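Phenol hydroxylase component phN (Pseudomonas stutzeri, PDB 3U52) carries the carboxylate-bridged di-iron centre of a multicomponent phenol hydroxylase and probably uses dioxygen to hydroxylate phenol and related aromatic compounds. Local coordinates at residues L275-M280 with H333-T338; C399-I404 with E445-A450. All blocks are in the same frame, centred on the assembly; numbering follows the deposited sequence.

Both contacts illustrate how residues far apart in sequence meet in a largely helical hydroxylase subunit. From the N terminus, the chain first passes through the helices that supply the iron ligands and then enters helix 254-283, which carries 275-280. A mostly helical excursion of 52 residues brings it back at 333-338 on helix 331-342, and interaction 1 closes that loop. Only later does 399-404 begin interaction 2, whose 40-residue loop includes the hairpin of strands 417-424 and 427-431 and ends at 445-450. The loops follow in series, neither nesting nor crossing. Helix 254-283 relates them: Met278 packs in interaction 1, while Arg271 and Ser274 touch residues of 399-404.

Interaction 1 of 2, residues L275-M280 with H333-T338; sequences LVSMMM and HQLWTT
A Met-aromatic contact between two buried helices brings Met278 against Trp336, where the axes of 275-280 and 333-338 come within 8.5 Å of each other. The methionine arrives at the rim of the indole, near the ring plane: its CG lies 3.6 Å from CE3 of Trp336, and its SD is 5.4 Å from the centre of the six-membered ring, 81° off the ring normal. With CG anti to the backbone N (chi1 175°) and SD carrying the chain on in extended form, Met278 reaches across until the bend at chi3 turns CE aside. The sulfur thereby comes alongside the other helix, 3.7 Å from the backbone O of Leu335 and 4.0 Å from CB of Leu335. Helix 254-283 and helix 331-342 are joined here nearly at right angles, the two segments crossing at -82° with Met278 and Trp336 closest in the backbone; Phe339, a xenon-pocket residue on the latter helix, touches both Leu275 and Met278. At the margin, CD1 of Leu335 lies 4.1 Å from OG of Ser277; the hydroxyl itself spends its hydrogen bond on the backbone O of Ser274. Were Met278 cut back to an alanine, the edge of Trp336 and CB of Leu335 would probably lose the sulfur and methylene that pack on them, opening a gap at the crossing. The indole has partners of its own beyond the two segments: NE1 donates to the backbone O of Trp351, and the ring stacks with Tyr282.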
ATOM      1  N   LEU A 275      15.750  17.281 -23.890  1.00 28.80           N
ATOM      2  CA  LEU A 275      15.106  15.978 -23.938  1.00 27.04           C
ATOM      3  C   LEU A 275      13.707  15.916 -23.301  1.00 26.61           C
ATOM      4  O   LEU A 275      12.835  15.181 -23.798  1.00 26.45           O
ATOM      5  CB  LEU A 275      15.990  14.941 -23.243  1.00 28.50           C
ATOM      6  CG  LEU A 275      17.263  14.530 -23.962  1.00 31.40           C
ATOM      7  CD1 LEU A 275      18.038  13.517 -23.064  1.00 37.28           C
ATOM      8  CD2 LEU A 275      16.936  13.963 -25.352  1.00 34.35           C
ATOM      9  N   VAL A 276      13.511  16.641 -22.191  1.00 25.33           N
ATOM     10  CA  VAL A 276      12.211  16.759 -21.512  1.00 25.25           C
ATOM     11  C   VAL A 276      11.217  17.639 -22.294  1.00 24.01           C
ATOM     12  O   VAL A 276      10.028  17.328 -22.313  1.00 23.18           O
ATOM     13  CB  VAL A 276      12.325  17.295 -20.054  1.00 25.25           C
ATOM     14  CG1 VAL A 276      10.995  17.126 -19.303  1.00 27.21           C
ATOM     15  CG2 VAL A 276      13.387  16.562 -19.291  1.00 27.02           C
ATOM     16  N   SER A 277      11.698  18.708 -22.945  1.00 22.50           N
ATOM     17  CA  SER A 277      10.826  19.530 -23.763  1.00 22.84           C
ATOM     18  C   SER A 277      10.108  18.716 -24.815  1.00 21.42           C
ATOM     19  O   SER A 277       8.907  18.867 -25.033  1.00 20.06           O
ATOM     20  CB  SER A 277      11.573  20.708 -24.422  1.00 22.04           C
ATOM     21  OG  SER A 277      12.314  20.250 -25.512  1.00 29.58           O
ATOM     22  N   MET A 278      10.858  17.842 -25.475  1.00 22.15           N
ATOM     23  CA  MET A 278      10.314  16.943 -26.497  1.00 21.98           C
ATOM     24  C   MET A 278       9.297  15.917 -25.907  1.00 22.25           C
ATOM     25  O   MET A 278       8.254  15.623 -26.499  1.00 21.41           O
ATOM     26  CB  MET A 278      11.496  16.212 -27.154  1.00 23.45           C
ATOM     27  CG  MET A 278      11.097  15.190 -28.112  1.00 27.30           C
ATOM     28  SD  MET A 278      12.559  14.327 -28.730  1.00 31.90           S
ATOM     29  CE  MET A 278      12.854  13.219 -27.301  1.00 33.66           C
ATOM     30  N   MET A 279       9.642  15.334 -24.771  1.00 21.75           N
ATOM     31  CA  MET A 279       8.755  14.401 -24.050  1.00 22.57           C
ATOM     32  C   MET A 279       7.389  14.992 -23.756  1.00 22.82           C
ATOM     33  O   MET A 279       6.331  14.396 -24.075  1.00 21.39           O
ATOM     34  CB  MET A 279       9.455  14.009 -22.733  1.00 23.18           C
ATOM     35  CG  MET A 279       8.830  12.889 -21.905  1.00 24.71           C
ATOM     36  SD  MET A 279       7.324  13.332 -21.015  1.00 30.91           S
ATOM     37  CE  MET A 279       7.644  14.358 -19.628  1.00 14.03           C
ATOM     38  N   MET A 280       7.392  16.142 -23.092  1.00 22.14           N
ATOM     39  CA  MET A 280       6.118  16.702 -22.635  1.00 23.26           C
ATOM     40  C   MET A 280       5.266  17.273 -23.795  1.00 22.50           C
ATOM     41  O   MET A 280       4.034  17.188 -23.734  1.00 22.72           O
ATOM     42  CB  MET A 280       6.293  17.734 -21.510  1.00 23.68           C
ATOM     43  CG  MET A 280       6.864  19.077 -21.937  1.00 25.36           C
ATOM     44  SD  MET A 280       7.321  20.089 -20.503  1.00 28.94           S
ATOM     45  CE  MET A 280       5.750  20.671 -19.919  1.00 25.22           C
ATOM     46  N   HIS A 333      10.161  21.086 -30.881  1.00 18.60           N
ATOM     47  CA  HIS A 333       9.902  20.792 -32.295  1.00 18.09           C
ATOM     48  C   HIS A 333      11.203  20.397 -33.060  1.00 17.81           C
ATOM     49  O   HIS A 333      11.206  19.443 -33.837  1.00 17.17           O
ATOM     50  CB  HIS A 333       9.241  22.023 -32.940  1.00 17.89           C
ATOM     51  CG  HIS A 333       8.149  22.636 -32.091  1.00 18.14           C
ATOM     52  ND1 HIS A 333       7.001  21.945 -31.747  1.00 16.62           N
ATOM     53  CD2 HIS A 333       8.071  23.843 -31.477  1.00 13.56           C
ATOM     54  CE1 HIS A 333       6.245  22.712 -30.976  1.00 17.38           C
ATOM     55  NE2 HIS A 333       6.864  23.870 -30.804  1.00 19.50           N
ATOM     56  N   GLN A 334      12.297  21.131 -32.828  1.00 17.98           N
ATOM     57  CA  GLN A 334      13.618  20.761 -33.375  1.00 17.87           C
ATOM     58  C   GLN A 334      14.053  19.350 -32.935  1.00 17.90           C
ATOM     59  O   GLN A 334      14.519  18.521 -33.750  1.00 18.47           O
ATOM     60  CB  GLN A 334      14.672  21.804 -32.951  1.00 18.07           C
ATOM     61  CG  GLN A 334      14.444  23.179 -33.569  1.00 20.40           C
ATOM     62  CD  GLN A 334      15.313  24.282 -32.954  1.00 21.64           C
ATOM     63  OE1 GLN A 334      15.651  24.261 -31.766  1.00 22.15           O
ATOM     64  NE2 GLN A 334      15.659  25.277 -33.784  1.00 23.37           N
ATOM     65  N   LEU A 335      13.870  19.032 -31.668  1.00 18.09           N
ATOM     66  CA  LEU A 335      14.286  17.740 -31.175  1.00 19.05           C
ATOM     67  C   LEU A 335      13.382  16.605 -31.679  1.00 18.21           C
ATOM     68  O   LEU A 335      13.873  15.525 -31.999  1.00 16.64           O
ATOM     69  CB  LEU A 335      14.329  17.760 -29.641  1.00 20.33           C
ATOM     70  CG  LEU A 335      15.661  18.328 -29.177  1.00 24.21           C
ATOM     71  CD1 LEU A 335      15.371  19.042 -27.918  1.00 29.91           C
ATOM     72  CD2 LEU A 335      16.550  17.120 -28.938  1.00 25.75           C
ATOM     73  N   TRP A 336      12.063  16.845 -31.785  1.00 17.11           N
ATOM     74  CA  TRP A 336      11.182  15.719 -32.131  1.00 16.75           C
ATOM     75  C   TRP A 336      11.491  15.316 -33.543  1.00 17.48           C
ATOM     76  O   TRP A 336      11.608  14.140 -33.904  1.00 17.01           O
ATOM     77  CB  TRP A 336       9.711  16.091 -32.004  1.00 16.15           C
ATOM     78  CG  TRP A 336       8.742  14.964 -32.342  1.00 14.87           C
ATOM     79  CD1 TRP A 336       7.884  14.896 -33.433  1.00 15.15           C
ATOM     80  CD2 TRP A 336       8.551  13.748 -31.615  1.00 16.96           C
ATOM     81  NE1 TRP A 336       7.143  13.732 -33.375  1.00 16.80           N
ATOM     82  CE2 TRP A 336       7.511  13.028 -32.259  1.00 17.21           C
ATOM     83  CE3 TRP A 336       9.117  13.219 -30.436  1.00 19.01           C
ATOM     84  CZ2 TRP A 336       7.049  11.807 -31.784  1.00 16.59           C
ATOM     85  CZ3 TRP A 336       8.655  12.004 -29.975  1.00 16.79           C
ATOM     86  CH2 TRP A 336       7.632  11.314 -30.648  1.00 15.59           C
ATOM     87  N   THR A 337      11.604  16.326 -34.377  1.00 16.61           N
ATOM     88  CA  THR A 337      12.028  16.135 -35.786  1.00 19.29           C
ATOM     89  C   THR A 337      13.444  15.420 -35.981  1.00 17.42           C
ATOM     90  O   THR A 337      13.616  14.530 -36.863  1.00 15.21           O
ATOM     91  CB  THR A 337      11.683  17.516 -36.462  1.00 20.39           C
ATOM     92  OG1 THR A 337      10.537  17.438 -37.321  1.00 28.12           O
ATOM     93  CG2 THR A 337      12.745  18.317 -36.889  1.00 22.28           C
ATOM     94  N   THR A 338      14.397  15.712 -35.110  1.00 16.19           N
ATOM     95  CA  THR A 338      15.666  14.992 -35.025  1.00 17.53           C
ATOM     96  C   THR A 338      15.471  13.528 -34.674  1.00 17.72           C
ATOM     97  O   THR A 338      16.016  12.643 -35.352  1.00 17.47           O
ATOM     98  CB  THR A 338      16.557  15.660 -33.967  1.00 17.68           C
ATOM     99  OG1 THR A 338      16.814  16.990 -34.440  1.00 19.00           O
ATOM    100  CG2 THR A 338      17.874  14.907 -33.739  1.00 16.71           C
TER

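Interaction 2 of 2, residues C399-I404 with E445-A450; sequences CQVCQI and EKYIQA. With ZN (zinc ion), chain I.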
ATOM      1  N   CYS A 399      27.815  18.132 -30.947  1.00 19.12           N
ATOM      2  CA  CYS A 399      28.538  19.160 -30.200  1.00 18.02           C
ATOM      3  C   CYS A 399      29.629  18.530 -29.343  1.00 18.10           C
ATOM      4  O   CYS A 399      29.371  17.572 -28.633  1.00 15.23           O
ATOM      5  CB  CYS A 399      27.584  19.903 -29.264  1.00 17.33           C
ATOM      6  SG  CYS A 399      28.298  21.264 -28.317  1.00 16.67           S
ATOM      7  N   GLN A 400      30.828  19.138 -29.346  1.00 17.57           N
ATOM      8  CA  GLN A 400      31.953  18.629 -28.572  1.00 18.32           C
ATOM      9  C   GLN A 400      31.653  18.636 -27.027  1.00 19.45           C
ATOM     10  O   GLN A 400      32.278  17.889 -26.253  1.00 19.67           O
ATOM     11  CB  GLN A 400      33.211  19.482 -28.856  1.00 18.11           C
ATOM     12  CG  GLN A 400      34.554  18.899 -28.219  1.00 15.81           C
ATOM     13  CD  GLN A 400      34.905  17.538 -28.790  1.00 18.58           C
ATOM     14  OE1 GLN A 400      35.390  16.609 -28.087  1.00 22.58           O
ATOM     15  NE2 GLN A 400      34.734  17.419 -30.056  1.00 12.21           N
ATOM     16  N   VAL A 401      30.702  19.454 -26.592  1.00 18.54           N
ATOM     17  CA  VAL A 401      30.480  19.646 -25.127  1.00 18.05           C
ATOM     18  C   VAL A 401      29.207  18.896 -24.703  1.00 18.40           C
ATOM     19  O   VAL A 401      29.284  17.955 -23.917  1.00 19.69           O
ATOM     20  CB  VAL A 401      30.462  21.145 -24.698  1.00 17.65           C
ATOM     21  CG1 VAL A 401      29.988  21.318 -23.245  1.00 18.89           C
ATOM     22  CG2 VAL A 401      31.869  21.818 -24.909  1.00 17.89           C
ATOM     23  N   CYS A 402      28.059  19.243 -25.270  1.00 18.22           N
ATOM     24  CA  CYS A 402      26.785  18.707 -24.740  1.00 18.12           C
ATOM     25  C   CYS A 402      26.461  17.416 -25.431  1.00 18.47           C
ATOM     26  O   CYS A 402      25.647  16.634 -24.910  1.00 18.24           O
ATOM     27  CB  CYS A 402      25.627  19.749 -24.849  1.00 17.43           C
ATOM     28  SG  CYS A 402      25.070  20.106 -26.539  1.00 16.82           S
ATOM     29  N   GLN A 403      27.181  17.153 -26.546  1.00 17.29           N
ATOM     30  CA  GLN A 403      27.001  15.992 -27.445  1.00 18.11           C
ATOM     31  C   GLN A 403      25.667  15.788 -28.118  1.00 17.34           C
ATOM     32  O   GLN A 403      25.465  14.751 -28.698  1.00 15.78           O
ATOM     33  CB  GLN A 403      27.473  14.669 -26.814  1.00 18.34           C
ATOM     34  CG  GLN A 403      28.853  14.904 -26.097  1.00 20.41           C
ATOM     35  CD  GLN A 403      29.416  13.669 -25.481  1.00 21.71           C
ATOM     36  OE1 GLN A 403      28.942  12.563 -25.753  1.00 24.50           O
ATOM     37  NE2 GLN A 403      30.430  13.834 -24.639  1.00 22.06           N
ATOM     38  N   ILE A 404      24.802  16.778 -28.118  1.00 16.77           N
ATOM     39  CA  ILE A 404      23.565  16.705 -28.893  1.00 16.74           C
ATOM     40  C   ILE A 404      24.005  16.972 -30.375  1.00 18.97           C
ATOM     41  O   ILE A 404      24.924  17.753 -30.601  1.00 17.38           O
ATOM     42  CB  ILE A 404      22.559  17.778 -28.397  1.00 18.55           C
ATOM     43  CG1 ILE A 404      22.244  17.551 -26.914  1.00 18.38           C
ATOM     44  CG2 ILE A 404      21.204  17.728 -29.222  1.00 19.01           C
ATOM     45  CD1 ILE A 404      21.270  18.553 -26.265  1.00 22.54           C
ATOM     46  N   GLU A 445      41.156  20.946 -22.047  1.00 20.21           N
ATOM     47  CA  GLU A 445      41.840  19.688 -21.679  1.00 21.91           C
ATOM     48  C   GLU A 445      40.832  18.607 -21.254  1.00 21.23           C
ATOM     49  O   GLU A 445      41.073  17.390 -21.403  1.00 21.21           O
ATOM     50  CB  GLU A 445      42.817  19.929 -20.517  1.00 24.46           C
ATOM     51  CG  GLU A 445      43.974  20.963 -20.826  1.00 30.98           C
ATOM     52  CD  GLU A 445      43.547  22.471 -20.692  1.00 40.32           C
ATOM     53  OE1 GLU A 445      44.219  23.324 -21.354  1.00 47.04           O
ATOM     54  OE2 GLU A 445      42.588  22.823 -19.939  1.00 35.07           O
ATOM     55  N   LYS A 446      39.713  19.063 -20.700  1.00 21.25           N
ATOM     56  CA  LYS A 446      38.654  18.164 -20.289  1.00 20.21           C
ATOM     57  C   LYS A 446      37.826  17.735 -21.500  1.00 19.30           C
ATOM     58  O   LYS A 446      37.732  16.547 -21.791  1.00 18.36           O
ATOM     59  CB  LYS A 446      37.809  18.849 -19.194  1.00 20.70           C
ATOM     60  CG  LYS A 446      36.667  18.001 -18.657  1.00 20.34           C
ATOM     61  CD  LYS A 446      36.099  18.628 -17.321  1.00 17.21           C
ATOM     62  CE  LYS A 446      35.213  17.601 -16.678  1.00 21.58           C
ATOM     63  NZ  LYS A 446      34.787  17.950 -15.292  1.00 18.36           N
ATOM     64  N   TYR A 447      37.256  18.704 -22.240  1.00 18.39           N
ATOM     65  CA  TYR A 447      36.342  18.368 -23.349  1.00 18.62           C
ATOM     66  C   TYR A 447      36.924  17.624 -24.570  1.00 18.78           C
ATOM     67  O   TYR A 447      36.182  16.899 -25.266  1.00 18.51           O
ATOM     68  CB  TYR A 447      35.504  19.594 -23.778  1.00 17.84           C
ATOM     69  CG  TYR A 447      34.700  19.953 -22.608  1.00 17.84           C
ATOM     70  CD1 TYR A 447      33.612  19.135 -22.227  1.00 19.21           C
ATOM     71  CD2 TYR A 447      35.093  21.038 -21.776  1.00 15.99           C
ATOM     72  CE1 TYR A 447      32.892  19.437 -21.046  1.00 15.54           C
ATOM     73  CE2 TYR A 447      34.408  21.336 -20.616  1.00 19.78           C
ATOM     74  CZ  TYR A 447      33.320  20.525 -20.259  1.00 18.08           C
ATOM     75  OH  TYR A 447      32.707  20.845 -19.092  1.00 18.91           O
ATOM     76  N   ILE A 448      38.237  17.753 -24.808  1.00 18.67           N
ATOM     77  CA  ILE A 448      38.872  16.982 -25.894  1.00 19.86           C
ATOM     78  C   ILE A 448      38.891  15.479 -25.625  1.00 19.67           C
ATOM     79  O   ILE A 448      39.168  14.677 -26.551  1.00 18.97           O
ATOM     80  CB  ILE A 448      40.342  17.488 -26.256  1.00 21.83           C
ATOM     81  CG1 ILE A 448      41.327  17.174 -25.110  1.00 23.63           C
ATOM     82  CG2 ILE A 448      40.270  18.947 -26.651  1.00 23.27           C
ATOM     83  CD1 ILE A 448      42.784  17.631 -25.326  1.00 27.33           C
ATOM     84  N   GLN A 449      38.563  15.082 -24.378  1.00 18.62           N
ATOM     85  CA  GLN A 449      38.483  13.658 -24.037  1.00 18.42           C
ATOM     86  C   GLN A 449      37.185  12.976 -24.371  1.00 19.50           C
ATOM     87  O   GLN A 449      37.118  11.724 -24.418  1.00 18.55           O
ATOM     88  CB  GLN A 449      38.704  13.450 -22.569  1.00 20.07           C
ATOM     89  CG  GLN A 449      40.069  13.803 -22.059  1.00 18.14           C
ATOM     90  CD  GLN A 449      40.043  13.869 -20.540  1.00 18.74           C
ATOM     91  OE1 GLN A 449      39.805  12.859 -19.886  1.00 20.47           O
ATOM     92  NE2 GLN A 449      40.275  15.050 -19.978  1.00 17.39           N
ATOM     93  N   ALA A 450      36.177  13.770 -24.707  1.00 19.31           N
ATOM     94  CA  ALA A 450      34.841  13.234 -24.927  1.00 20.26           C
ATOM     95  C   ALA A 450      34.742  11.991 -25.865  1.00 20.20           C
ATOM     96  O   ALA A 450      35.354  11.933 -26.958  1.00 21.16           O
ATOM     97  CB  ALA A 450      33.921  14.386 -25.368  1.00 18.53           C
TER
HETATM   98 ZN    ZN I 514      26.329  21.890 -27.142  1.00 19.70          ZN
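Val401 and Tyr447 meet through matching first torsions: CG2 of Val401 and CG of Tyr447 (chi1 -62°) each lie anti to their own carbonyl carbon, and CG2 comes to rest over one face of the tyrosine ring, offset toward its rim and 4.1 Å from Tyr447 CG. The other branch also reaches the ring, with Val401 CG1 4.1 Å from Tyr447 CE1. On either side of Val401 in the sequence, two cysteines turn their sulfurs onto one zinc ion, SG of Cys399 anti to the backbone N (chi1 -177°) and SG of Cys402 between the backbone N and carbonyl carbon (chi1 69°). The metal bonds measure 2.4 Å from Cys399 SG and 2.3 Å from Cys402 SG. These cysteines form the CxxC half of a four-cysteine zinc site, completed by Cys432, just after strand 427-431, and Cys436 on helix 434-442, both in the chain between the two segments. Since 445-450 belongs to the YHS domain, the contact packs the zinc-knuckle loop against that domain. Within the knuckle, Val401 N donates a hydrogen bond to Cys399 SG across 3.5 Å; longer, weak bonds run from Cys402 N to the same sulfur and from Ile404 N to Cys402 SG. Such N-H donors would be expected to offset part of the thiolate charge. A type I turn from Tyr447 leads to Ala450, whose CB lies 3.6 Å from Gln403 NE2, while Gln403 OE1 hydrogen-bonds to Ser173. Tyr447 is secured at its phenolic end by a hydrogen bond to Asp181, and Phe440 of helix 434-442 touches both Val401 and Tyr447.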